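Local coordinates for protein phosphoribosyl-aminoimidazole carboxylase (Aspergillus clavatus, PDB 3K5I) that catalyses the ATP-dependent carboxylation of 5-aminoimidazole ribonucleotide in purine biosynthesis, as an N5-carboxyaminoimidazole ribonucleotide synthetase of the ATP-grasp superfamily, at residues L222-V227 with E301-S306; Y100-V105 with Q116-I121; E350-I355 with G375-T380; D248-K253 with D281-C286. All coordinates share one frame; numbering follows the deposited sequence.

Contact 1 of 4, residues L222-V227 with E301-S306; sequences LSYPTV and EGCALS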
loop_
_atom_site.group_PDB
_atom_site.type_symbol
_atom_site.label_atom_id
_atom_site.label_comp_id
_atom_site.label_asym_id
_atom_site.label_seq_id
_atom_site.Cartn_x
_atom_site.Cartn_y
_atom_site.Cartn_z
ATOM N N LEU A 222 -4.956 22.432 -3.540
ATOM C CA LEU A 222 -3.988 21.843 -2.642
ATOM C C LEU A 222 -2.709 21.506 -3.444
ATOM O O LEU A 222 -2.653 21.712 -4.659
ATOM C CB LEU A 222 -4.619 20.598 -1.990
ATOM C CG LEU A 222 -6.001 20.799 -1.366
ATOM C CD1 LEU A 222 -6.674 19.506 -0.948
ATOM C CD2 LEU A 222 -5.850 21.747 -0.165
ATOM N N SER A 223 -1.673 21.026 -2.752
ATOM C CA SER A 223 -0.398 20.687 -3.405
ATOM C C SER A 223 0.580 20.071 -2.404
ATOM O O SER A 223 0.499 20.320 -1.200
ATOM C CB SER A 223 0.270 21.940 -3.970
ATOM O OG SER A 223 0.732 22.749 -2.889
ATOM N N TYR A 224 1.503 19.275 -2.931
ATOM C CA TYR A 224 2.477 18.610 -2.098
ATOM C C TYR A 224 3.745 19.430 -2.114
ATOM O O TYR A 224 3.851 20.386 -2.917
ATOM C CB TYR A 224 2.700 17.175 -2.585
ATOM C CG TYR A 224 1.518 16.207 -2.373
ATOM C CD1 TYR A 224 0.507 16.104 -3.342
ATOM C CD2 TYR A 224 1.464 15.334 -1.280
ATOM C CE1 TYR A 224 -0.538 15.212 -3.211
ATOM C CE2 TYR A 224 0.405 14.416 -1.145
ATOM C CZ TYR A 224 -0.592 14.340 -2.076
ATOM O OH TYR A 224 -1.623 13.404 -1.887
ATOM N N PRO A 225 4.722 19.090 -1.276
ATOM C CA PRO A 225 5.947 19.897 -1.313
ATOM C C PRO A 225 6.692 19.758 -2.653
ATOM O O PRO A 225 6.484 18.821 -3.447
ATOM C CB PRO A 225 6.793 19.280 -0.203
ATOM C CG PRO A 225 5.778 18.833 0.814
ATOM C CD PRO A 225 4.672 18.232 -0.079
ATOM N N THR A 226 7.528 20.743 -2.952
ATOM C CA THR A 226 8.330 20.754 -4.169
ATOM C C THR A 226 9.400 19.677 -3.920
ATOM O O THR A 226 9.971 19.535 -2.801
ATOM C CB THR A 226 9.080 22.094 -4.260
ATOM O OG1 THR A 226 8.163 23.197 -4.219
ATOM C CG2 THR A 226 10.023 22.157 -5.459
ATOM N N VAL A 227 9.592 18.851 -4.937
ATOM C CA VAL A 227 10.583 17.768 -4.962
ATOM C C VAL A 227 11.615 18.049 -6.078
ATOM O O VAL A 227 11.426 18.892 -6.993
ATOM C CB VAL A 227 10.017 16.349 -5.119
ATOM C CG1 VAL A 227 9.049 16.015 -3.972
ATOM C CG2 VAL A 227 9.386 16.269 -6.409
ATOM N N GLU A 301 4.489 6.302 0.515
ATOM C CA GLU A 301 5.006 6.058 1.857
ATOM C C GLU A 301 5.335 7.386 2.511
ATOM O O GLU A 301 5.553 7.466 3.742
ATOM C CB GLU A 301 6.324 5.309 1.752
ATOM C CG GLU A 301 6.147 3.905 1.159
ATOM C CD GLU A 301 6.079 3.893 -0.369
ATOM O OE1 GLU A 301 6.296 4.938 -1.018
ATOM O OE2 GLU A 301 5.772 2.783 -0.889
ATOM N N GLY A 302 5.375 8.413 1.677
ATOM C CA GLY A 302 5.755 9.714 2.187
ATOM C C GLY A 302 4.777 10.612 2.884
ATOM O O GLY A 302 5.216 11.543 3.565
ATOM N N CYS A 303 3.488 10.374 2.668
ATOM C CA CYS A 303 2.446 11.196 3.260
ATOM C C CYS A 303 1.250 10.350 3.635
ATOM O O CYS A 303 1.163 9.234 3.141
ATOM C CB CYS A 303 1.880 12.150 2.225
ATOM S SG CYS A 303 3.010 13.033 1.101
ATOM N N ALA A 304 0.322 10.882 4.443
ATOM C CA ALA A 304 -0.880 10.141 4.833
ATOM C C ALA A 304 -1.786 9.876 3.668
ATOM O O ALA A 304 -2.342 8.786 3.746
ATOM C CB ALA A 304 -1.726 10.756 5.988
ATOM N N LEU A 305 -1.936 10.803 2.696
ATOM C CA LEU A 305 -2.830 10.628 1.535
ATOM C C LEU A 305 -1.907 10.675 0.367
ATOM O O LEU A 305 -1.271 11.692 0.154
ATOM C CB LEU A 305 -3.915 11.714 1.353
ATOM C CG LEU A 305 -4.993 11.571 2.409
ATOM C CD1 LEU A 305 -5.859 12.795 2.195
ATOM C CD2 LEU A 305 -5.737 10.210 2.316
ATOM N N SER A 306 -1.830 9.590 -0.383
ATOM C CA SER A 306 -0.930 9.620 -1.520
ATOM C C SER A 306 -1.645 10.335 -2.637
ATOM O O SER A 306 -2.850 10.602 -2.556
ATOM C CB SER A 306 -0.720 8.164 -1.983
ATOM O OG SER A 306 -1.803 7.908 -2.795
#
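Tyr224 reaches from 222-227 to the loop at 303-306 and shows how one aromatic side chain can meet an apolar and a polar partner at once. Its CG stands beside the backbone N and anti to the carbonyl carbon (chi1 -69°), which sends the ring away from its own backbone and across to the other segment. The sulfur of Cys303 arrives at the ring edge: SG is 3.7 Å from Tyr224 CD2 and lies 75° off the ring normal, a sulfur-aromatic contact made on the rim. Farther along the ring, Tyr224 OH donates a hydrogen bond of 2.7 Å to Leu305 O. This oxygen lies in the plane of the ring, but the hydroxyl stands well above the carbonyl plane of Leu305, 49° out of it. The bond satisfies a buried hydroxyl and holds the hydroxyl end of the ring in place. Tyr298 and Leu325 pack against the same side chain. The partner segment is a linker, with Cys303 just past helix 299-302 and Ser306 at the N-cap of helix 307-315. The arrangement is thus an edge-on cysteine-aromatic contact joining segment 222-227 to the loop between two helices of the ATP-grasp domain.

Contact 2 of 4, residues Y100-V105 with Q116-I121; sequences YALEEV and QAIRTI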
loop_
_atom_site.group_PDB
_atom_site.type_symbol
_atom_site.label_atom_id
_atom_site.label_comp_id
_atom_site.label_asym_id
_atom_site.label_seq_id
_atom_site.Cartn_x
_atom_site.Cartn_y
_atom_site.Cartn_z
ATOM N N TYR A 100 -11.965 13.166 -28.308
ATOM C CA TYR A 100 -13.131 13.436 -29.167
ATOM C C TYR A 100 -14.274 12.530 -28.748
ATOM O O TYR A 100 -15.404 12.987 -28.559
ATOM C CB TYR A 100 -12.759 13.297 -30.634
ATOM C CG TYR A 100 -11.804 14.407 -31.004
ATOM C CD1 TYR A 100 -12.275 15.645 -31.450
ATOM C CD2 TYR A 100 -10.444 14.223 -30.893
ATOM C CE1 TYR A 100 -11.401 16.658 -31.767
ATOM C CE2 TYR A 100 -9.558 15.205 -31.244
ATOM C CZ TYR A 100 -10.031 16.449 -31.641
ATOM O OH TYR A 100 -9.146 17.394 -32.094
ATOM N N ALA A 101 -13.943 11.268 -28.502
ATOM C CA ALA A 101 -14.938 10.333 -28.005
ATOM C C ALA A 101 -15.387 10.952 -26.685
ATOM O O ALA A 101 -16.563 10.889 -26.369
ATOM C CB ALA A 101 -14.308 8.981 -27.628
ATOM N N LEU A 102 -14.476 11.484 -25.871
ATOM C CA LEU A 102 -14.839 12.108 -24.576
ATOM C C LEU A 102 -15.775 13.327 -24.691
ATOM O O LEU A 102 -16.703 13.475 -23.882
ATOM C CB LEU A 102 -13.635 12.526 -23.732
ATOM C CG LEU A 102 -12.653 11.568 -23.021
ATOM C CD1 LEU A 102 -11.447 12.273 -22.345
ATOM C CD2 LEU A 102 -13.312 10.617 -22.037
ATOM N N GLU A 103 -15.543 14.189 -25.690
ATOM C CA GLU A 103 -16.428 15.338 -25.925
ATOM C C GLU A 103 -17.819 14.731 -26.324
ATOM O O GLU A 103 -18.875 15.205 -25.951
ATOM C CB GLU A 103 -15.844 16.182 -27.067
ATOM C CG GLU A 103 -16.678 17.426 -27.526
ATOM C CD GLU A 103 -16.017 18.210 -28.687
ATOM O OE1 GLU A 103 -15.089 17.582 -29.298
ATOM O OE2 GLU A 103 -16.394 19.389 -28.962
ATOM N N GLU A 104 -17.817 13.639 -27.073
ATOM C CA GLU A 104 -19.055 13.047 -27.497
ATOM C C GLU A 104 -19.883 12.520 -26.374
ATOM O O GLU A 104 -21.119 12.573 -26.413
ATOM C CB GLU A 104 -18.777 11.787 -28.280
ATOM C CG GLU A 104 -19.564 11.606 -29.544
ATOM C CD GLU A 104 -18.607 11.124 -30.610
ATOM O OE1 GLU A 104 -18.382 11.868 -31.585
ATOM O OE2 GLU A 104 -18.022 10.032 -30.436
ATOM N N VAL A 105 -19.190 11.958 -25.395
ATOM C CA VAL A 105 -19.933 11.379 -24.286
ATOM C C VAL A 105 -20.099 12.262 -23.057
ATOM O O VAL A 105 -20.626 11.806 -22.031
ATOM C CB VAL A 105 -19.495 9.942 -23.993
ATOM C CG1 VAL A 105 -19.969 9.045 -25.143
ATOM C CG2 VAL A 105 -17.974 9.880 -23.846
ATOM N N GLN A 116 -11.272 18.979 -22.522
ATOM C CA GLN A 116 -10.540 20.057 -23.213
ATOM C C GLN A 116 -9.127 20.220 -22.626
ATOM O O GLN A 116 -8.205 20.519 -23.387
ATOM C CB GLN A 116 -11.267 21.381 -23.050
ATOM C CG GLN A 116 -12.679 21.473 -23.620
ATOM C CD GLN A 116 -13.774 21.193 -22.589
ATOM O OE1 GLN A 116 -13.515 20.480 -21.610
ATOM N NE2 GLN A 116 -14.991 21.725 -22.814
ATOM N N ALA A 117 -8.937 20.022 -21.313
ATOM C CA ALA A 117 -7.622 20.121 -20.636
ATOM C C ALA A 117 -6.703 19.053 -21.209
ATOM O O ALA A 117 -5.594 19.360 -21.679
ATOM C CB ALA A 117 -7.755 19.940 -19.069
ATOM N N ILE A 118 -7.219 17.811 -21.271
ATOM C CA ILE A 118 -6.522 16.672 -21.834
ATOM C C ILE A 118 -6.167 16.944 -23.296
ATOM O O ILE A 118 -5.032 16.782 -23.747
ATOM C CB ILE A 118 -7.393 15.361 -21.718
ATOM C CG1 ILE A 118 -7.611 14.947 -20.248
ATOM C CG2 ILE A 118 -6.599 14.072 -22.134
ATOM C CD1 ILE A 118 -8.151 13.489 -20.011
ATOM N N ARG A 119 -7.151 17.367 -24.079
ATOM C CA ARG A 119 -6.844 17.622 -25.488
ATOM C C ARG A 119 -5.719 18.604 -25.609
ATOM O O ARG A 119 -4.792 18.387 -26.392
ATOM C CB ARG A 119 -7.978 18.285 -26.261
ATOM C CG ARG A 119 -7.885 18.055 -27.773
ATOM C CD ARG A 119 -9.190 18.669 -28.381
ATOM N NE ARG A 119 -10.264 17.683 -28.245
ATOM C CZ ARG A 119 -11.508 17.797 -28.689
ATOM N NH1 ARG A 119 -11.854 18.908 -29.307
ATOM N NH2 ARG A 119 -12.380 16.808 -28.510
ATOM N N THR A 120 -5.835 19.707 -24.864
ATOM C CA THR A 120 -4.757 20.684 -24.932
ATOM C C THR A 120 -3.451 20.020 -24.506
ATOM O O THR A 120 -2.415 19.982 -25.202
ATOM C CB THR A 120 -4.991 21.951 -24.046
ATOM O OG1 THR A 120 -6.206 22.597 -24.435
ATOM C CG2 THR A 120 -3.870 22.997 -24.220
ATOM N N ILE A 121 -3.482 19.534 -23.280
ATOM C CA ILE A 121 -2.264 19.003 -22.742
ATOM C C ILE A 121 -1.542 17.940 -23.549
ATOM O O ILE A 121 -0.314 17.892 -23.599
ATOM C CB ILE A 121 -2.343 18.781 -21.169
ATOM C CG1 ILE A 121 -2.486 20.109 -20.409
ATOM C CG2 ILE A 121 -1.143 17.997 -20.591
ATOM C CD1 ILE A 121 -2.814 20.013 -18.906
#
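The guanidinium of Arg119 lies flat beneath one face of the Tyr100 ring, their centres 3.6 Å apart and their planes only 16° from parallel. This stacked cation-pi pair bridges two antiparallel helices whose axes come within 10.2 Å of each other. The conformation of the arginine explains the fit. Its CG is anti to the backbone N and the chain runs on extended to CD; a bend at chi3 (-82°) then turns the planar end under the ring. Arg119 CZ sits 3.3 Å from Tyr100 CE1, while NH2 slips toward the rim and comes within 3.2 Å of Tyr100 CD1. Tyr100 does not point its CB at the partner helix, but with CG beside the backbone N the end of its side chain comes back over the arginine.

One helical turn on, Glu103 extends fully beyond CG and meets the same guanidinium at its edge. The salt bridge from Arg119 NH2 to Glu103 OE1 is 2.9 Å long and nearly straight at 164°. Glu103 OE1 lies nearly in the guanidinium plane, but the carboxylate as a whole is turned well out of it, so NH2 comes to OE1 from above the carboxylate plane. Thr99 OG1 takes up NE of the arginine. Deeper between the helices, Leu102 CD1 and Ile118 CD1 meet at 4.2 Å, continuing the apolar layer toward Val90 and Ala92 of the parallel sheet. Chemically, the positive charge is spread over a ring face, a carboxylate and a threonine oxygen, which probably limits the movement of the guanidinium and helps hold the two helices together.

Contact 3 of 4, residues E350-I355 with G375-T380; sequences ECALSI and GHITVT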
loop_
_atom_site.group_PDB
_atom_site.type_symbol
_atom_site.label_atom_id
_atom_site.label_comp_id
_atom_site.label_asym_id
_atom_site.label_seq_id
_atom_site.Cartn_x
_atom_site.Cartn_y
_atom_site.Cartn_z
ATOM N N GLU A 350 15.621 -7.056 -6.532
ATOM C CA GLU A 350 16.234 -8.022 -5.647
ATOM C C GLU A 350 17.199 -7.363 -4.699
ATOM O O GLU A 350 17.196 -7.674 -3.524
ATOM C CB GLU A 350 16.965 -8.944 -6.573
ATOM C CG GLU A 350 17.306 -10.182 -5.863
ATOM C CD GLU A 350 18.194 -10.983 -6.771
ATOM O OE1 GLU A 350 17.990 -12.177 -6.495
ATOM O OE2 GLU A 350 18.976 -10.478 -7.651
ATOM N N CYS A 351 18.002 -6.428 -5.205
ATOM C CA CYS A 351 18.926 -5.706 -4.374
ATOM C C CYS A 351 18.140 -4.851 -3.372
ATOM O O CYS A 351 18.527 -4.733 -2.179
ATOM C CB CYS A 351 19.675 -4.777 -5.306
ATOM S SG CYS A 351 20.691 -3.650 -4.288
ATOM N N ALA A 352 17.018 -4.292 -3.861
ATOM C CA ALA A 352 16.169 -3.436 -3.018
ATOM C C ALA A 352 15.653 -4.212 -1.804
ATOM O O ALA A 352 15.370 -3.615 -0.757
ATOM C CB ALA A 352 14.986 -2.881 -3.845
ATOM N N LEU A 353 15.506 -5.537 -1.948
ATOM C CA LEU A 353 14.995 -6.322 -0.826
ATOM C C LEU A 353 15.901 -6.103 0.368
ATOM O O LEU A 353 15.505 -6.261 1.532
ATOM C CB LEU A 353 15.012 -7.806 -1.156
ATOM C CG LEU A 353 13.900 -8.318 -2.045
ATOM C CD1 LEU A 353 14.300 -9.776 -2.365
ATOM C CD2 LEU A 353 12.526 -8.228 -1.400
ATOM N N SER A 354 17.154 -5.739 0.099
ATOM C CA SER A 354 18.051 -5.545 1.240
ATOM C C SER A 354 18.337 -4.123 1.641
ATOM O O SER A 354 19.214 -3.932 2.466
ATOM C CB SER A 354 19.456 -6.032 0.876
ATOM O OG SER A 354 19.564 -7.424 1.014
ATOM N N ILE A 355 17.725 -3.122 1.028
ATOM C CA ILE A 355 18.029 -1.747 1.444
ATOM C C ILE A 355 17.174 -1.471 2.682
ATOM O O ILE A 355 16.011 -1.888 2.733
ATOM C CB ILE A 355 17.772 -0.815 0.300
ATOM C CG1 ILE A 355 18.577 -1.322 -0.898
ATOM C CG2 ILE A 355 18.018 0.592 0.752
ATOM C CD1 ILE A 355 20.134 -1.076 -0.891
ATOM N N GLY A 375 9.055 -0.439 -12.524
ATOM C CA GLY A 375 8.703 -0.496 -11.130
ATOM C C GLY A 375 9.487 0.703 -10.500
ATOM O O GLY A 375 10.075 1.482 -11.228
ATOM N N HIS A 376 9.436 0.897 -9.185
ATOM C CA HIS A 376 10.117 1.949 -8.430
ATOM C C HIS A 376 10.322 1.466 -7.019
ATOM O O HIS A 376 9.629 0.556 -6.577
ATOM C CB HIS A 376 9.429 3.315 -8.458
ATOM C CG HIS A 376 8.221 3.432 -7.563
ATOM N ND1 HIS A 376 6.940 3.275 -8.052
ATOM C CD2 HIS A 376 8.079 3.766 -6.250
ATOM C CE1 HIS A 376 6.062 3.502 -7.087
ATOM N NE2 HIS A 376 6.726 3.793 -5.974
ATOM N N ILE A 377 11.321 2.058 -6.361
ATOM C CA ILE A 377 11.670 1.723 -4.991
ATOM C C ILE A 377 11.610 3.055 -4.299
ATOM O O ILE A 377 12.094 4.083 -4.817
ATOM C CB ILE A 377 13.140 1.405 -4.755
ATOM C CG1 ILE A 377 13.588 0.367 -5.764
ATOM C CG2 ILE A 377 13.336 0.893 -3.287
ATOM C CD1 ILE A 377 12.622 -0.772 -5.787
ATOM N N THR A 378 10.987 3.034 -3.130
ATOM C CA THR A 378 10.949 4.309 -2.423
ATOM C C THR A 378 11.628 4.086 -1.078
ATOM O O THR A 378 11.200 3.215 -0.325
ATOM C CB THR A 378 9.496 4.871 -2.173
ATOM O OG1 THR A 378 8.921 5.360 -3.369
ATOM C CG2 THR A 378 9.548 6.125 -1.303
ATOM N N VAL A 379 12.618 4.911 -0.773
ATOM C CA VAL A 379 13.273 4.779 0.559
ATOM C C VAL A 379 13.033 5.987 1.500
ATOM O O VAL A 379 13.222 7.166 1.130
ATOM C CB VAL A 379 14.783 4.516 0.369
ATOM C CG1 VAL A 379 15.533 4.452 1.682
ATOM C CG2 VAL A 379 14.946 3.241 -0.378
ATOM N N THR A 380 12.582 5.719 2.724
ATOM C CA THR A 380 12.318 6.839 3.647
ATOM C C THR A 380 13.413 6.878 4.744
ATOM O O THR A 380 14.257 5.992 4.855
ATOM C CB THR A 380 11.007 6.540 4.361
ATOM O OG1 THR A 380 11.101 5.233 4.946
ATOM C CG2 THR A 380 9.899 6.436 3.369
#
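A type I beta turn from Ala352 to Ile355, at the C-terminal end of the helix that holds Glu350 and Cys351, faces strand 373-380 with 7.1 Å between the CA atoms of Ala352 and Ile377. The turn is closed by a backbone hydrogen bond from Ile355 N to Ala352 O of 3.0 Å, and it brings the two residues at its ends against the strand. There they meet Ile377 and Val379, alternate residues that share one face of the sheet.

The Ala352 methyl nestles among the branches of Ile377. CD1 comes closest, at 3.7 Å from Ala352 CB, while CG1 of the same isoleucine is 4.0 Å from that carbon. Ile377 keeps CG1 beside its backbone N (chi1 -51°), and the further twist at chi2 (-49°) swings CD1 in under the alanine. At the other end of the turn only branch methyls meet: Ile355 CG2 stands 4.2 Å from Val379 CG2. The longer arm of Ile355 leads away, and its side chain also packs on Leu394.

The pairing is therefore purely apolar and buried. Ile360 and Ala358 of strand 358-362 extend this layer, and helix 384-399 adds Leu394 and His390. On the other face of strand 373-380, His376 stacks with His361 and His297, and the two middle residues of the turn, Leu353 and Ser354, pack on Pro319 of the second subunit.

Contact 4 of 4, residues D248-K253 with D281-C286; sequences DAINQK and DSIMLC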
loop_
_atom_site.group_PDB
_atom_site.type_symbol
_atom_site.label_atom_id
_atom_site.label_comp_id
_atom_site.label_asym_id
_atom_site.label_seq_id
_atom_site.Cartn_x
_atom_site.Cartn_y
_atom_site.Cartn_z
ATOM N N ASP A 248 13.579 28.364 0.914
ATOM C CA ASP A 248 12.135 28.435 1.037
ATOM C C ASP A 248 11.658 29.435 -0.011
ATOM O O ASP A 248 10.473 29.468 -0.323
ATOM C CB ASP A 248 11.760 28.995 2.412
ATOM C CG ASP A 248 12.575 28.379 3.531
ATOM O OD1 ASP A 248 12.819 27.165 3.420
ATOM O OD2 ASP A 248 12.954 29.064 4.509
ATOM N N ALA A 249 12.569 30.261 -0.525
ATOM C CA ALA A 249 12.232 31.279 -1.519
ATOM C C ALA A 249 12.013 30.657 -2.868
ATOM O O ALA A 249 11.142 31.028 -3.675
ATOM C CB ALA A 249 13.317 32.326 -1.595
ATOM N N ILE A 250 12.831 29.643 -3.098
ATOM C CA ILE A 250 12.703 28.942 -4.350
ATOM C C ILE A 250 11.484 28.035 -4.225
ATOM O O ILE A 250 10.574 28.131 -5.043
ATOM C CB ILE A 250 14.032 28.296 -4.766
ATOM C CG1 ILE A 250 14.917 29.384 -5.382
ATOM C CG2 ILE A 250 13.848 27.404 -5.932
ATOM C CD1 ILE A 250 16.389 29.042 -5.321
ATOM N N ASN A 251 11.409 27.209 -3.185
ATOM C CA ASN A 251 10.271 26.323 -3.064
ATOM C C ASN A 251 9.003 27.096 -3.358
ATOM O O ASN A 251 8.059 26.605 -3.982
ATOM C CB ASN A 251 10.169 25.723 -1.652
ATOM C CG ASN A 251 11.203 24.620 -1.421
ATOM O OD1 ASN A 251 11.595 23.938 -2.370
ATOM N ND2 ASN A 251 11.690 24.484 -0.190
ATOM N N GLN A 252 9.006 28.319 -2.863
ATOM C CA GLN A 252 7.839 29.107 -3.044
ATOM C C GLN A 252 7.457 29.559 -4.433
ATOM O O GLN A 252 6.284 29.450 -4.856
ATOM C CB GLN A 252 7.643 30.066 -1.875
ATOM C CG GLN A 252 6.207 30.554 -1.779
ATOM C CD GLN A 252 6.102 31.919 -1.123
ATOM O OE1 GLN A 252 5.534 32.068 -0.034
ATOM N NE2 GLN A 252 6.648 32.928 -1.793
ATOM N N LYS A 253 8.479 30.055 -5.123
ATOM C CA LYS A 253 8.245 30.533 -6.468
ATOM C C LYS A 253 7.782 29.316 -7.261
ATOM O O LYS A 253 6.922 29.408 -8.121
ATOM C CB LYS A 253 9.469 31.186 -7.114
ATOM C CG LYS A 253 9.057 32.044 -8.324
ATOM C CD LYS A 253 9.596 31.549 -9.682
ATOM C CE LYS A 253 9.110 32.363 -10.907
ATOM N NZ LYS A 253 9.949 32.430 -12.177
ATOM N N ASP A 281 18.674 31.106 -10.625
ATOM C CA ASP A 281 17.710 30.904 -9.547
ATOM C C ASP A 281 16.276 31.254 -9.926
ATOM O O ASP A 281 15.376 31.219 -9.082
ATOM C CB ASP A 281 18.140 31.454 -8.187
ATOM C CG ASP A 281 18.926 30.432 -7.391
ATOM O OD1 ASP A 281 19.048 29.329 -7.958
ATOM O OD2 ASP A 281 19.404 30.706 -6.263
ATOM N N SER A 282 16.078 31.575 -11.204
ATOM C CA SER A 282 14.732 31.898 -11.655
ATOM C C SER A 282 14.103 30.560 -12.113
ATOM O O SER A 282 14.760 29.528 -12.274
ATOM C CB SER A 282 14.808 32.866 -12.817
ATOM O OG SER A 282 15.339 32.123 -13.888
ATOM N N ILE A 283 12.796 30.564 -12.336
ATOM C CA ILE A 283 12.125 29.343 -12.725
ATOM C C ILE A 283 11.398 29.260 -14.038
ATOM O O ILE A 283 10.771 30.197 -14.553
ATOM C CB ILE A 283 11.341 28.671 -11.572
ATOM C CG1 ILE A 283 12.248 28.578 -10.347
ATOM C CG2 ILE A 283 10.978 27.241 -11.908
ATOM C CD1 ILE A 283 11.510 28.196 -9.031
ATOM N N MET A 284 11.508 28.049 -14.555
ATOM C CA MET A 284 10.901 27.735 -15.825
ATOM C C MET A 284 10.054 26.477 -15.687
ATOM O O MET A 284 10.301 25.530 -14.928
ATOM C CB MET A 284 12.014 27.539 -16.837
ATOM C CG MET A 284 11.592 27.681 -18.258
ATOM S SD MET A 284 12.823 28.775 -19.053
ATOM C CE MET A 284 13.507 27.695 -20.208
ATOM N N LEU A 285 8.984 26.515 -16.454
ATOM C CA LEU A 285 8.112 25.371 -16.436
ATOM C C LEU A 285 8.739 24.468 -17.505
ATOM O O LEU A 285 9.356 24.977 -18.453
ATOM C CB LEU A 285 6.696 25.823 -16.806
ATOM C CG LEU A 285 5.803 24.590 -16.915
ATOM C CD1 LEU A 285 4.480 24.689 -16.135
ATOM C CD2 LEU A 285 5.602 24.433 -18.394
ATOM N N CYS A 286 8.695 23.153 -17.301
ATOM C CA CYS A 286 9.250 22.199 -18.261
ATOM C C CYS A 286 8.031 21.581 -18.953
ATOM O O CYS A 286 8.006 21.432 -20.153
ATOM C CB CYS A 286 10.052 21.067 -17.612
ATOM S SG CYS A 286 10.463 19.867 -18.926
#
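The flat carboxylate of Asp281 receives a methyl group on one face: Ile250 CD1 lies over it, 3.6 Å from Asp281 CG and much the same distance from OD2. The two side chains cross at about a right angle, so the isoleucine tip rests on the plane while Asp281 OD1 forms a salt bridge with Lys207. The setting is the helix-on-sheet layer of the ATP-grasp domain, where helix 248-263 packs against the antiparallel sheet that holds strand 283-289. This is a useful example of how such a layer runs from apolar interior to charged margin.

Ile283 supplies the apolar part. Its CG1 stands beside the backbone N (chi1 -49°), which points CD1 at the helix, where it meets Ile250 CG2 at 4.0 Å. Ala254 and Leu257 of the same helix, with Met275 and Leu277 of the adjacent strand, also pack on Ile283. Farther along the same strand Cys286 touches the bound ADP, which places the contact near, but not in, the nucleotide pocket.

Lys253 leaves the helix with CG anti to its backbone N and bends at chi2 (-116°). Its aliphatic chain then runs alongside Ile283 in the opposite direction, with Lys253 CD 3.9 Å from Ile283 CB. Beyond that methylene, the ammonium group arrives at the strand backbone, where Lys253 NZ gives Ile283 O a weak hydrogen bond of 3.4 Å.

How the contacts relate
Along the chain contact 2 comes first, closing before the others open; contact 4 is nested inside the loop closed by contact 1, and contact 3 follows. Contacts 1, 3 and 4 all reach the same long antiparallel sheet, which runs from the ATP-grasp region to the C-terminal one. Contact 1 is the link between the other two, touching contact 4 through Thr226 and Asn251 and contact 3 through Glu301 with Thr378 and Thr380. Contact 2 stands apart, in the preATP-grasp domain, with its centre about 38 Å from that of contact 3. Both contacts 1 and 3 also meet the second subunit, consistent with the sheet joining the region of the nucleotide site to parts of the fold that meet that subunit.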